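Local coordinates for protein complement C1r subcomponent (Homo sapiens, PDB 6F1D) that activates C1s as a serine protease of the complement C1 complex, in which its calcium-binding CUB2 domain probably helps to hold the C1r-C1s assembly together, at residues A[53-56]-A[61-64]; A[30-35]-A[106-111]. All blocks are in the same frame, centred on the assembly; numbering follows the deposited sequence.

Interaction 1. Residues A[53-56]-A[61-64]; sequences EDHP and PYDQ. Unlike the reference sequence in segment 53-56: E53 (reference Asp), P56 (reference Gln). With CA (calcium ion), chain B.
The ring of Y62 lies between E53 and P61: OE1 of E53 stands over one face, and CG of P61 sits over the centre of the opposite face, 3.9 Å from the ring plane. The E53 carboxylate is turned 30° from the ring. At the edge of Y62, in its plane, D54 O approaches CE1 to 3.3 Å. The H55 ring has CD of P56 over one face and, with CG anti to the backbone N (chi1 -174°), presents CD2 to OH of Y62, 3.3 Å away. CB of H55 packs against CG of P61 at 3.4 Å. Both segments come from the connection between strands 40-46 and 64-69, the second running into the start of the latter; this connection supplies half of the calcium-binding residues of this CUB domain. The extended E53, a glutamate where the reference sequence has aspartate, binds calcium through OE2 at 2.3 Å; D63 chelates it with both carboxylate oxygens, and D100, S102 O and two waters complete the site. D63 OD2 is also hydrogen-bonded to Y24 OH. Replacing Y62 by alanine would probably open a gap between CG of P61 and the E53 carboxylate and leave D54 O and CD2 of H55 without the ring edge and the hydroxyl they respectively meet. Between the two backbones, one water accepts from Y62 N at 2.9 Å and donates to E53 O and D63 O.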
ATOM      1  N   GLU A  53      -8.803   1.824  -8.880  1.00 17.54           N
ATOM      2  CA  GLU A  53      -9.997   1.558  -9.674  1.00 20.94           C
ATOM      3  C   GLU A  53     -10.879   0.525  -8.960  1.00 20.84           C
ATOM      4  O   GLU A  53     -10.363  -0.461  -8.398  1.00 20.16           O
ATOM      5  CB  GLU A  53      -9.555   1.069 -11.070  1.00 20.02           C
ATOM      6  CG  GLU A  53     -10.712   0.723 -12.051  1.00 21.02           C
ATOM      7  CD  GLU A  53     -10.207   0.050 -13.324  1.00 27.31           C
ATOM      8  OE1 GLU A  53     -10.923   0.064 -14.348  1.00 25.21           O
ATOM      9  OE2 GLU A  53      -9.104  -0.527 -13.304  1.00 27.14           O
ATOM     10  N   ASP A  54     -12.190   0.764  -8.922  1.00 20.67           N
ATOM     11  CA  ASP A  54     -13.101  -0.155  -8.224  1.00 22.44           C
ATOM     12  C   ASP A  54     -14.294  -0.523  -9.104  1.00 23.23           C
ATOM     13  O   ASP A  54     -14.329  -0.249 -10.306  1.00 26.25           O
ATOM     14  CB  ASP A  54     -13.595   0.415  -6.880  1.00 26.62           C
ATOM     15  CG  ASP A  54     -14.461   1.637  -7.057  1.00 33.75           C
ATOM     16  OD1 ASP A  54     -14.582   2.130  -8.210  1.00 37.00           O
ATOM     17  OD2 ASP A  54     -15.016   2.131  -6.040  1.00 45.62           O
ATOM     18  N   HIS A  55     -15.334  -1.101  -8.479  1.00 24.50           N
ATOM     19  CA  HIS A  55     -16.508  -1.655  -9.172  1.00 26.59           C
ATOM     20  C   HIS A  55     -17.717  -1.462  -8.267  1.00 28.48           C
ATOM     21  O   HIS A  55     -17.586  -1.606  -7.045  1.00 33.03           O
ATOM     22  CB  HIS A  55     -16.293  -3.152  -9.450  1.00 26.41           C
ATOM     23  CG  HIS A  55     -17.368  -3.787 -10.269  1.00 28.65           C
ATOM     24  ND1 HIS A  55     -18.600  -4.106  -9.749  1.00 34.00           N
ATOM     25  CD2 HIS A  55     -17.399  -4.161 -11.570  1.00 31.35           C
ATOM     26  CE1 HIS A  55     -19.351  -4.639 -10.696  1.00 38.33           C
ATOM     27  NE2 HIS A  55     -18.646  -4.684 -11.811  1.00 34.33           N
ATOM     28  N   PRO A  56     -18.888  -1.152  -8.821  1.00 34.11           N
ATOM     29  CA  PRO A  56     -20.056  -0.860  -7.966  1.00 36.67           C
ATOM     30  C   PRO A  56     -20.580  -2.037  -7.147  1.00 45.23           C
ATOM     31  O   PRO A  56     -21.324  -1.796  -6.187  1.00 44.10           O
ATOM     32  CB  PRO A  56     -21.123  -0.400  -8.966  1.00 39.02           C
ATOM     33  CG  PRO A  56     -20.407  -0.054 -10.208  1.00 41.11           C
ATOM     34  CD  PRO A  56     -19.158  -0.906 -10.244  1.00 40.30           C
ATOM     35  N   PRO A  61     -12.474  -6.030  -7.919  1.00 21.34           N
ATOM     36  CA  PRO A  61     -12.207  -7.021  -8.971  1.00 23.60           C
ATOM     37  C   PRO A  61     -11.096  -6.618  -9.912  1.00 27.11           C
ATOM     38  O   PRO A  61     -10.559  -7.477 -10.618  1.00 25.93           O
ATOM     39  CB  PRO A  61     -13.545  -7.091  -9.725  1.00 28.22           C
ATOM     40  CG  PRO A  61     -14.041  -5.666  -9.654  1.00 26.08           C
ATOM     41  CD  PRO A  61     -13.607  -5.164  -8.258  1.00 22.53           C
ATOM     42  N   TYR A  62     -10.700  -5.357  -9.935  1.00 19.88           N
ATOM     43  CA  TYR A  62      -9.809  -4.907 -11.006  1.00 19.55           C
ATOM     44  C   TYR A  62      -8.389  -4.799 -10.491  1.00 19.21           C
ATOM     45  O   TYR A  62      -7.503  -5.551 -10.903  1.00 18.01           O
ATOM     46  CB  TYR A  62     -10.287  -3.555 -11.531  1.00 25.99           C
ATOM     47  CG  TYR A  62     -11.642  -3.598 -12.225  1.00 24.60           C
ATOM     48  CD1 TYR A  62     -12.625  -2.655 -11.931  1.00 22.58           C
ATOM     49  CD2 TYR A  62     -11.941  -4.583 -13.181  1.00 32.36           C
ATOM     50  CE1 TYR A  62     -13.835  -2.677 -12.552  1.00 24.53           C
ATOM     51  CE2 TYR A  62     -13.165  -4.602 -13.802  1.00 29.37           C
ATOM     52  CZ  TYR A  62     -14.098  -3.627 -13.490  1.00 26.01           C
ATOM     53  OH  TYR A  62     -15.319  -3.649 -14.106  1.00 27.97           O
ATOM     54  N   ASP A  63      -8.167  -3.848  -9.601  1.00 16.94           N
ATOM     55  CA  ASP A  63      -6.858  -3.559  -9.036  1.00 19.75           C
ATOM     56  C   ASP A  63      -7.010  -3.719  -7.538  1.00 18.67           C
ATOM     57  O   ASP A  63      -8.104  -3.495  -7.022  1.00 16.15           O
ATOM     58  CB  ASP A  63      -6.378  -2.103  -9.333  1.00 15.34           C
ATOM     59  CG  ASP A  63      -6.422  -1.749 -10.803  1.00 18.13           C
ATOM     60  OD1 ASP A  63      -6.395  -2.655 -11.660  1.00 18.46           O
ATOM     61  OD2 ASP A  63      -6.506  -0.539 -11.117  1.00 16.80           O
ATOM     62  N   GLN A  64      -5.930  -4.106  -6.836  1.00 16.91           N
ATOM     63  CA  GLN A  64      -6.050  -4.335  -5.393  1.00 19.66           C
ATOM     64  C   GLN A  64      -4.799  -3.860  -4.699  1.00 13.35           C
ATOM     65  O   GLN A  64      -3.696  -4.151  -5.173  1.00 19.12           O
ATOM     66  CB  GLN A  64      -6.224  -5.826  -5.033  1.00 18.30           C
ATOM     67  CG  GLN A  64      -7.400  -6.518  -5.706  1.00 20.55           C
ATOM     68  CD  GLN A  64      -7.107  -6.977  -7.154  1.00 22.87           C
ATOM     69  OE1 GLN A  64      -5.983  -7.322  -7.491  1.00 23.29           O
ATOM     70  NE2 GLN A  64      -8.159  -7.040  -7.984  1.00 20.72           N
TER
HETATM   71 CA    CA B 300      -6.821  -0.916 -13.533  1.00 21.35          CA
HETATM   72  O   HOH W   1     -10.453  -3.212  -7.976  1.00 20.56           O
HETATM   73  O   HOH W   2      -4.565  -1.013 -14.075  1.00 19.31           O
HETATM   74  O   HOH W   3      -6.354   1.578 -13.421  1.00 19.73           O

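Interaction 2. Residues A[30-35]-A[106-111]; sequences CNYSIR and RGWKLR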
ATOM      1  N   CYS A  30       3.352  -5.454  -7.710  1.00 23.48           N
ATOM      2  CA  CYS A  30       4.350  -4.728  -6.937  1.00 27.80           C
ATOM      3  C   CYS A  30       4.379  -5.240  -5.503  1.00 30.68           C
ATOM      4  O   CYS A  30       3.330  -5.462  -4.898  1.00 30.59           O
ATOM      5  CB  CYS A  30       4.029  -3.227  -6.929  1.00 31.95           C
ATOM      6  SG  CYS A  30       3.905  -2.542  -8.546  1.00 46.53           S
ATOM      7  N   ASN A  31       5.582  -5.417  -4.956  1.00 21.12           N
ATOM      8  CA  ASN A  31       5.748  -5.792  -3.556  1.00 18.26           C
ATOM      9  C   ASN A  31       6.603  -4.740  -2.864  1.00 19.01           C
ATOM     10  O   ASN A  31       7.762  -4.526  -3.245  1.00 31.52           O
ATOM     11  CB  ASN A  31       6.413  -7.177  -3.444  1.00 21.99           C
ATOM     12  CG  ASN A  31       6.703  -7.574  -1.995  1.00 44.81           C
ATOM     13  OD1 ASN A  31       5.923  -7.277  -1.071  1.00 43.78           O
ATOM     14  ND2 ASN A  31       7.834  -8.252  -1.793  1.00 56.16           N
ATOM     15  N   TYR A  32       6.053  -4.128  -1.826  1.00 14.23           N
ATOM     16  CA  TYR A  32       6.752  -3.164  -0.993  1.00 16.29           C
ATOM     17  C   TYR A  32       6.896  -3.760   0.399  1.00 22.93           C
ATOM     18  O   TYR A  32       5.900  -4.156   0.997  1.00 28.99           O
ATOM     19  CB  TYR A  32       5.958  -1.864  -0.883  1.00 23.33           C
ATOM     20  CG  TYR A  32       5.541  -1.260  -2.204  1.00 24.03           C
ATOM     21  CD1 TYR A  32       6.258  -0.211  -2.752  1.00 25.92           C
ATOM     22  CD2 TYR A  32       4.397  -1.713  -2.881  1.00 23.79           C
ATOM     23  CE1 TYR A  32       5.886   0.364  -3.974  1.00 26.79           C
ATOM     24  CE2 TYR A  32       4.005  -1.132  -4.099  1.00 26.11           C
ATOM     25  CZ  TYR A  32       4.755  -0.100  -4.623  1.00 28.15           C
ATOM     26  OH  TYR A  32       4.392   0.469  -5.822  1.00 45.50           O
ATOM     27  N   SER A  33       8.109  -3.832   0.914  1.00 16.22           N
ATOM     28  CA  SER A  33       8.318  -4.388   2.248  1.00 18.44           C
ATOM     29  C   SER A  33       8.851  -3.313   3.175  1.00 20.64           C
ATOM     30  O   SER A  33       9.748  -2.546   2.793  1.00 23.32           O
ATOM     31  CB  SER A  33       9.313  -5.576   2.210  1.00 16.68           C
ATOM     32  OG  SER A  33       8.842  -6.598   1.335  1.00 29.84           O
ATOM     33  N   ILE A  34       8.360  -3.302   4.410  1.00 19.70           N
ATOM     34  CA  ILE A  34       8.909  -2.475   5.482  1.00 17.57           C
ATOM     35  C   ILE A  34       9.451  -3.401   6.554  1.00 18.50           C
ATOM     36  O   ILE A  34       8.741  -4.307   7.014  1.00 18.87           O
ATOM     37  CB  ILE A  34       7.843  -1.558   6.096  1.00 19.62           C
ATOM     38  CG1 ILE A  34       7.076  -0.853   4.988  1.00 19.97           C
ATOM     39  CG2 ILE A  34       8.519  -0.571   7.091  1.00 15.60           C
ATOM     40  CD1 ILE A  34       5.915   0.012   5.564  1.00 19.61           C
ATOM     41  N   ARG A  35      10.699  -3.198   6.940  1.00 19.99           N
ATOM     42  CA  ARG A  35      11.304  -4.048   7.963  1.00 19.25           C
ATOM     43  C   ARG A  35      12.050  -3.134   8.917  1.00 27.52           C
ATOM     44  O   ARG A  35      13.004  -2.465   8.499  1.00 32.79           O
ATOM     45  CB  ARG A  35      12.258  -5.081   7.344  1.00 19.73           C
ATOM     46  CG  ARG A  35      11.557  -6.117   6.409  1.00 22.81           C
ATOM     47  CD  ARG A  35      10.779  -7.099   7.264  1.00 27.15           C
ATOM     48  NE  ARG A  35      10.161  -8.188   6.507  1.00 23.73           N
ATOM     49  CZ  ARG A  35       9.126  -8.052   5.684  1.00 27.43           C
ATOM     50  NH1 ARG A  35       8.561  -6.847   5.494  1.00 21.86           N
ATOM     51  NH2 ARG A  35       8.650  -9.144   5.060  1.00 22.36           N
ATOM     52  N   ARG A 106      -5.446   7.475  -9.932  1.00 20.38           N
ATOM     53  CA  ARG A 106      -4.304   8.250  -9.460  1.00 20.44           C
ATOM     54  C   ARG A 106      -3.399   7.459  -8.527  1.00 18.71           C
ATOM     55  O   ARG A 106      -2.222   7.807  -8.406  1.00 24.26           O
ATOM     56  CB  ARG A 106      -4.784   9.532  -8.785  1.00 21.81           C
ATOM     57  CG  ARG A 106      -5.536  10.453  -9.766  1.00 26.59           C
ATOM     58  CD  ARG A 106      -6.086  11.647  -9.075  1.00 41.60           C
ATOM     59  NE  ARG A 106      -5.101  12.710  -9.063  1.00 48.04           N
ATOM     60  CZ  ARG A 106      -5.269  13.863  -8.426  1.00 59.30           C
ATOM     61  NH1 ARG A 106      -6.399  14.087  -7.756  1.00 51.80           N
ATOM     62  NH2 ARG A 106      -4.313  14.790  -8.466  1.00 61.45           N
ATOM     63  N   GLY A 107      -3.901   6.407  -7.851  1.00 17.97           N
ATOM     64  CA  GLY A 107      -3.029   5.558  -7.033  1.00 16.09           C
ATOM     65  C   GLY A 107      -3.035   5.906  -5.549  1.00 15.53           C
ATOM     66  O   GLY A 107      -3.985   6.508  -5.038  1.00 17.76           O
ATOM     67  N   TRP A 108      -1.961   5.593  -4.831  1.00 16.93           N
ATOM     68  CA  TRP A 108      -2.024   5.771  -3.383  1.00 14.37           C
ATOM     69  C   TRP A 108      -0.646   6.194  -2.914  1.00 19.75           C
ATOM     70  O   TRP A 108       0.363   5.955  -3.588  1.00 16.74           O
ATOM     71  CB  TRP A 108      -2.450   4.468  -2.679  1.00 16.01           C
ATOM     72  CG  TRP A 108      -1.630   3.314  -3.163  1.00 15.42           C
ATOM     73  CD1 TRP A 108      -1.905   2.524  -4.237  1.00 17.70           C
ATOM     74  CD2 TRP A 108      -0.358   2.860  -2.655  1.00 15.79           C
ATOM     75  NE1 TRP A 108      -0.928   1.569  -4.386  1.00 17.46           N
ATOM     76  CE2 TRP A 108       0.042   1.768  -3.450  1.00 19.05           C
ATOM     77  CE3 TRP A 108       0.465   3.251  -1.580  1.00 18.15           C
ATOM     78  CZ2 TRP A 108       1.223   1.069  -3.232  1.00 18.68           C
ATOM     79  CZ3 TRP A 108       1.642   2.552  -1.380  1.00 17.70           C
ATOM     80  CH2 TRP A 108       1.998   1.466  -2.193  1.00 20.18           C
ATOM     81  N   LYS A 109      -0.618   6.789  -1.730  1.00 14.86           N
ATOM     82  CA  LYS A 109       0.631   7.161  -1.091  1.00 15.20           C
ATOM     83  C   LYS A 109       0.382   7.088   0.410  1.00 18.27           C
ATOM     84  O   LYS A 109      -0.677   7.528   0.877  1.00 15.99           O
ATOM     85  CB  LYS A 109       1.039   8.587  -1.490  1.00 16.78           C
ATOM     86  CG  LYS A 109       2.269   9.134  -0.778  1.00 21.12           C
ATOM     87  CD  LYS A 109       2.781  10.358  -1.533  1.00 27.07           C
ATOM     88  CE  LYS A 109       3.897  11.059  -0.789  1.00 31.68           C
ATOM     89  NZ  LYS A 109       4.321  12.303  -1.515  1.00 34.32           N
ATOM     90  N   LEU A 110       1.364   6.583   1.153  1.00 14.78           N
ATOM     91  CA  LEU A 110       1.256   6.476   2.605  1.00 18.66           C
ATOM     92  C   LEU A 110       2.556   6.962   3.214  1.00 24.00           C
ATOM     93  O   LEU A 110       3.602   6.994   2.556  1.00 20.77           O
ATOM     94  CB  LEU A 110       0.979   5.032   3.062  1.00 17.40           C
ATOM     95  CG  LEU A 110       2.048   3.992   2.808  1.00 20.68           C
ATOM     96  CD1 LEU A 110       3.095   4.003   3.928  1.00 22.60           C
ATOM     97  CD2 LEU A 110       1.382   2.570   2.769  1.00 22.90           C
ATOM     98  N   ARG A 111       2.468   7.372   4.473  1.00 20.29           N
ATOM     99  CA  ARG A 111       3.629   7.586   5.327  1.00 20.42           C
ATOM    100  C   ARG A 111       3.585   6.555   6.444  1.00 27.84           C
ATOM    101  O   ARG A 111       2.549   6.389   7.109  1.00 19.66           O
ATOM    102  CB  ARG A 111       3.642   8.984   5.933  1.00 19.66           C
ATOM    103  CG  ARG A 111       4.791   9.212   6.946  1.00 26.37           C
ATOM    104  CD  ARG A 111       5.202  10.682   7.063  1.00 31.26           C
ATOM    105  NE  ARG A 111       6.484  10.811   7.764  1.00 28.76           N
ATOM    106  CZ  ARG A 111       6.602  11.154   9.037  1.00 31.67           C
ATOM    107  NH1 ARG A 111       5.520  11.441   9.769  1.00 32.32           N
ATOM    108  NH2 ARG A 111       7.809  11.233   9.572  1.00 26.68           N
TER
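The backbones of 30-35 and 106-111 face each other across the domain interior without touching, with the CA atoms of Y32 and L110 11.7 Å apart. Two aromatic side chains reaching in from opposite directions span this distance. W108 directs the edge of its six-membered ring at the face of Y32 in a T-shaped (edge-to-face) pair, with ring centroids 5.2 Å apart and planes at 81°. The touching edge is CZ2 and CH2. CZ2 comes within 3.7 Å of Y32 CE2, while CH2 stands 3.8 Å above the tyrosine plane, displaced toward the ring's rim. The W108 indole leaves its backbone between N and the carbonyl carbon; the first bond of the side chain runs alongside the interface, and the chi1 of 50° turns the indole inward to Y32. The backbone N of W108 is hydrogen-bonded to S17 OG, and S17 belongs to the sodium site. Around the rings, I15 of strand 13-16 packs on Y32, F46 of strand 40-46 packs on W108, and F97 of strand 92-98 makes a second edge-to-face pair with the indole.

In the fold
Interaction 2 lies about 4 Å from the chain centre and joins the two sheets of the CUB beta-sandwich through strand 29-35 and the segment 106-111 that leads into strand 109-116, whereas interaction 1 lies about 15 Å out, within a single loop at the surface. Their centres are 18 Å apart and they do not touch. Along the chain, 53-56 and 61-64 fall between the two segments of interaction 2. The chemistry follows the location: the buried contact is an apolar meeting of aromatic rings between residues distant in sequence, while the surface contact depends on carboxylates, calcium and water, with aromatic and proline packing alongside, in a loop without regular structure.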